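Local coordinates for inactive dihydroorotase-like domain (Chaetomium thermophilum, PDB 5NNL), which is an enzymatically inactive dihydroorotase-like domain of the amidohydrolase-type barrel fold, of unestablished function, at residues Thr281-Val292 / Lys304-Thr314. Residues are numbered along the deposited sequence; the frame is centred on the assembly and turned at random.
Sequences TVEIELDRAFAV and KVLKGVVQRVT
The extended side chain of Q311 stands between those of E283 and E285, its terminal amide stacked on both carboxylates, with planes 15° and 22° apart. A classic beta bulge puts it there: Q311 and R312 both face E283, whose carbonyl O accepts from Q311 N at 2.7 Å and R312 N at 3.2 Å. R312 also lies beside E283, forming a long salt bridge from NE to OE1 (3.9 Å). Further along this face, the extended chain of R288 crosses V309, its CD 3.7 Å from V309 CG2. The R288 guanidinium meets E285 OE2 edge-on and in plane, a salt bridge spanning the type I turn from E285 to R288. Past this corner, F290 has its CG between backbone N and carbonyl carbon (chi1 75°), which lays the ring across the partner strand: CD1 reaches V309 CG2 and CE1 L306 CB, both at 4.0 Å. V292 CG2 meets L306 CD1 at 3.6 Å. On the other face, V282 packs against V310 and V313, while I284 leans on L247 of helix 242-251. The pair is an antiparallel beta ladder between strands 3-11 and 318-322, consistent with the small beta domain accompanying the barrel in dihydroorotase-like proteins.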
loop_
_atom_site.group_PDB
_atom_site.type_symbol
_atom_site.label_atom_id
_atom_site.label_comp_id
_atom_site.label_asym_id
_atom_site.label_seq_id
_atom_site.Cartn_x
_atom_site.Cartn_y
_atom_site.Cartn_z
ATOM N N THR A 281 -8.123 -17.343 2.701
ATOM C CA THR A 281 -7.859 -17.468 4.127
ATOM C C THR A 281 -6.357 -17.501 4.373
ATOM O O THR A 281 -5.574 -17.893 3.503
ATOM C CB THR A 281 -8.508 -18.734 4.718
ATOM O OG1 THR A 281 -7.848 -19.901 4.213
ATOM C CG2 THR A 281 -9.991 -18.796 4.364
ATOM N N VAL A 282 -5.969 -17.078 5.575
ATOM C CA VAL A 282 -4.577 -17.061 6.011
ATOM C C VAL A 282 -4.499 -17.680 7.399
ATOM O O VAL A 282 -5.170 -17.217 8.328
ATOM C CB VAL A 282 -3.999 -15.632 6.038
ATOM C CG1 VAL A 282 -2.531 -15.651 6.451
ATOM C CG2 VAL A 282 -4.159 -14.966 4.697
ATOM N N GLU A 283 -3.664 -18.705 7.544
ATOM C CA GLU A 283 -3.393 -19.329 8.832
ATOM C C GLU A 283 -1.969 -18.991 9.245
ATOM O O GLU A 283 -1.027 -19.220 8.477
ATOM C CB GLU A 283 -3.578 -20.846 8.770
ATOM C CG GLU A 283 -3.399 -21.542 10.118
ATOM C CD GLU A 283 -3.622 -23.043 10.042
ATOM O OE1 GLU A 283 -3.341 -23.632 8.972
ATOM O OE2 GLU A 283 -4.082 -23.629 11.047
ATOM N N ILE A 284 -1.818 -18.459 10.456
ATOM C CA ILE A 284 -0.557 -17.895 10.922
ATOM C C ILE A 284 -0.175 -18.545 12.243
ATOM O O ILE A 284 -0.983 -18.596 13.178
ATOM C CB ILE A 284 -0.657 -16.365 11.080
ATOM C CG1 ILE A 284 -0.789 -15.714 9.703
ATOM C CG2 ILE A 284 0.558 -15.803 11.798
ATOM C CD1 ILE A 284 -1.665 -14.522 9.698
ATOM N N GLU A 285 1.058 -19.038 12.316
ATOM C CA GLU A 285 1.659 -19.479 13.572
ATOM C C GLU A 285 2.283 -18.238 14.201
ATOM O O GLU A 285 3.412 -17.854 13.895
ATOM C CB GLU A 285 2.665 -20.596 13.321
ATOM C CG GLU A 285 1.992 -21.888 12.840
ATOM C CD GLU A 285 2.899 -22.806 12.031
ATOM O OE1 GLU A 285 2.741 -24.039 12.146
ATOM O OE2 GLU A 285 3.754 -22.305 11.269
ATOM N N LEU A 286 1.515 -17.594 15.082
ATOM C CA LEU A 286 1.882 -16.277 15.596
ATOM C C LEU A 286 3.167 -16.316 16.413
ATOM O O LEU A 286 3.911 -15.329 16.446
ATOM C CB LEU A 286 0.728 -15.730 16.433
ATOM C CG LEU A 286 0.944 -14.420 17.185
ATOM C CD1 LEU A 286 1.292 -13.297 16.227
ATOM C CD2 LEU A 286 -0.298 -14.081 17.987
ATOM N N ASP A 287 3.452 -17.440 17.072
ATOM C CA ASP A 287 4.581 -17.551 17.984
ATOM C C ASP A 287 5.812 -18.188 17.360
ATOM O O ASP A 287 6.862 -18.223 18.008
ATOM C CB ASP A 287 4.185 -18.370 19.218
ATOM C CG ASP A 287 3.563 -17.524 20.307
ATOM O OD1 ASP A 287 4.020 -16.374 20.507
ATOM O OD2 ASP A 287 2.622 -18.014 20.966
ATOM N N ARG A 288 5.715 -18.700 16.140
ATOM C CA ARG A 288 6.852 -19.377 15.537
ATOM C C ARG A 288 7.904 -18.354 15.125
ATOM O O ARG A 288 7.607 -17.404 14.392
ATOM C CB ARG A 288 6.406 -20.202 14.335
ATOM C CG ARG A 288 7.491 -21.130 13.827
ATOM C CD ARG A 288 7.019 -21.986 12.675
ATOM N NE ARG A 288 8.140 -22.681 12.046
ATOM C CZ ARG A 288 8.086 -23.295 10.869
ATOM N NH1 ARG A 288 6.959 -23.309 10.168
ATOM N NH2 ARG A 288 9.165 -23.896 10.388
ATOM N N ALA A 289 9.129 -18.546 15.604
ATOM C CA ALA A 289 10.240 -17.689 15.225
ATOM C C ALA A 289 10.845 -18.147 13.905
ATOM O O ALA A 289 10.757 -19.320 13.525
ATOM C CB ALA A 289 11.317 -17.691 16.309
ATOM N N PHE A 290 11.463 -17.202 13.204
ATOM C CA PHE A 290 12.159 -17.494 11.960
ATOM C C PHE A 290 13.148 -16.372 11.695
ATOM O O PHE A 290 12.907 -15.217 12.053
ATOM C CB PHE A 290 11.189 -17.636 10.785
ATOM C CG PHE A 290 10.647 -16.326 10.285
ATOM C CD1 PHE A 290 9.576 -15.718 10.916
ATOM C CD2 PHE A 290 11.209 -15.706 9.184
ATOM C CE1 PHE A 290 9.079 -14.516 10.459
ATOM C CE2 PHE A 290 10.713 -14.504 8.722
ATOM C CZ PHE A 290 9.647 -13.908 9.360
ATOM N N ALA A 291 14.263 -16.725 11.066
ATOM C CA ALA A 291 15.276 -15.750 10.698
ATOM C C ALA A 291 14.917 -15.135 9.354
ATOM O O ALA A 291 14.686 -15.855 8.378
ATOM C CB ALA A 291 16.656 -16.403 10.629
ATOM N N VAL A 292 14.862 -13.808 9.308
ATOM C CA VAL A 292 14.603 -13.117 8.050
ATOM C C VAL A 292 15.636 -13.626 7.052
ATOM O O VAL A 292 16.845 -13.489 7.296
ATOM C CB VAL A 292 14.668 -11.590 8.209
ATOM C CG1 VAL A 292 14.391 -10.907 6.875
ATOM C CG2 VAL A 292 13.670 -11.122 9.253
ATOM N N LYS A 304 17.881 -10.895 11.429
ATOM C CA LYS A 304 17.097 -10.716 12.641
ATOM C C LYS A 304 16.012 -11.783 12.714
ATOM O O LYS A 304 15.610 -12.369 11.705
ATOM C CB LYS A 304 16.466 -9.322 12.690
ATOM C CG LYS A 304 17.472 -8.185 12.689
ATOM C CD LYS A 304 18.251 -8.124 13.998
ATOM C CE LYS A 304 19.454 -7.194 13.895
ATOM N NZ LYS A 304 20.539 -7.586 14.848
ATOM N N VAL A 305 15.537 -12.030 13.929
ATOM C CA VAL A 305 14.550 -13.068 14.197
ATOM C C VAL A 305 13.222 -12.395 14.509
ATOM O O VAL A 305 13.125 -11.599 15.452
ATOM C CB VAL A 305 14.992 -13.980 15.349
ATOM C CG1 VAL A 305 13.895 -14.973 15.699
ATOM C CG2 VAL A 305 16.265 -14.709 14.967
ATOM N N LEU A 306 12.200 -12.723 13.727
ATOM C CA LEU A 306 10.852 -12.224 13.939
ATOM C C LEU A 306 9.929 -13.390 14.272
ATOM O O LEU A 306 10.321 -14.559 14.223
ATOM C CB LEU A 306 10.348 -11.473 12.700
ATOM C CG LEU A 306 11.233 -10.319 12.220
ATOM C CD1 LEU A 306 10.733 -9.772 10.890
ATOM C CD2 LEU A 306 11.297 -9.210 13.263
ATOM N N LYS A 307 8.689 -13.060 14.628
ATOM C CA LYS A 307 7.658 -14.056 14.872
ATOM C C LYS A 307 6.494 -13.855 13.910
ATOM O O LYS A 307 6.184 -12.730 13.506
ATOM C CB LYS A 307 7.159 -13.990 16.317
ATOM C CG LYS A 307 8.268 -14.216 17.333
ATOM C CD LYS A 307 7.805 -15.014 18.538
ATOM C CE LYS A 307 8.962 -15.254 19.496
ATOM N NZ LYS A 307 8.636 -16.216 20.591
ATOM N N GLY A 308 5.854 -14.961 13.545
ATOM C CA GLY A 308 4.727 -14.920 12.638
ATOM C C GLY A 308 5.020 -15.595 11.317
ATOM O O GLY A 308 5.504 -14.958 10.375
ATOM N N VAL A 309 4.729 -16.890 11.236
ATOM C CA VAL A 309 4.930 -17.671 10.021
ATOM C C VAL A 309 3.581 -17.866 9.348
ATOM O O VAL A 309 2.592 -18.216 10.005
ATOM C CB VAL A 309 5.604 -19.019 10.333
ATOM C CG1 VAL A 309 5.547 -19.961 9.129
ATOM C CG2 VAL A 309 7.054 -18.793 10.750
ATOM N N VAL A 310 3.538 -17.629 8.039
ATOM C CA VAL A 310 2.332 -17.838 7.239
ATOM C C VAL A 310 2.231 -19.337 6.960
ATOM O O VAL A 310 2.858 -19.855 6.035
ATOM C CB VAL A 310 2.358 -17.020 5.948
ATOM C CG1 VAL A 310 1.091 -17.258 5.141
ATOM C CG2 VAL A 310 2.518 -15.546 6.265
ATOM N N GLN A 311 1.427 -20.039 7.759
ATOM C CA GLN A 311 1.374 -21.494 7.658
ATOM C C GLN A 311 0.663 -21.933 6.385
ATOM O O GLN A 311 1.106 -22.871 5.713
ATOM C CB GLN A 311 0.689 -22.080 8.895
ATOM C CG GLN A 311 0.392 -23.580 8.810
ATOM C CD GLN A 311 -0.220 -24.134 10.091
ATOM O OE1 GLN A 311 -0.704 -23.385 10.941
ATOM N NE2 GLN A 311 -0.196 -25.454 10.234
ATOM N N ARG A 312 -0.432 -21.268 6.030
ATOM C CA ARG A 312 -1.200 -21.671 4.863
ATOM C C ARG A 312 -2.022 -20.494 4.365
ATOM O O ARG A 312 -2.637 -19.779 5.159
ATOM C CB ARG A 312 -2.122 -22.851 5.189
ATOM C CG ARG A 312 -2.918 -23.361 3.992
ATOM C CD ARG A 312 -4.013 -24.343 4.386
ATOM N NE ARG A 312 -4.897 -23.790 5.410
ATOM C CZ ARG A 312 -6.183 -24.097 5.556
ATOM N NH1 ARG A 312 -6.781 -24.955 4.734
ATOM N NH2 ARG A 312 -6.882 -23.531 6.532
ATOM N N VAL A 313 -2.036 -20.314 3.047
ATOM C CA VAL A 313 -2.896 -19.342 2.384
ATOM C C VAL A 313 -3.710 -20.086 1.339
ATOM O O VAL A 313 -3.145 -20.788 0.492
ATOM C CB VAL A 313 -2.089 -18.202 1.734
ATOM C CG1 VAL A 313 -3.002 -17.261 0.936
ATOM C CG2 VAL A 313 -1.319 -17.429 2.794
ATOM N N THR A 314 -5.028 -19.943 1.405
ATOM C CA THR A 314 -5.912 -20.458 0.374
ATOM C C THR A 314 -6.383 -19.306 -0.502
ATOM O O THR A 314 -6.526 -18.168 -0.047
ATOM C CB THR A 314 -7.116 -21.193 0.974
ATOM O OG1 THR A 314 -7.907 -20.291 1.760
ATOM C CG2 THR A 314 -6.653 -22.355 1.849
HETATM O O HOH W 1 -5.513 -20.845 5.129
HETATM O O HOH W 2 6.352 -16.188 21.456
#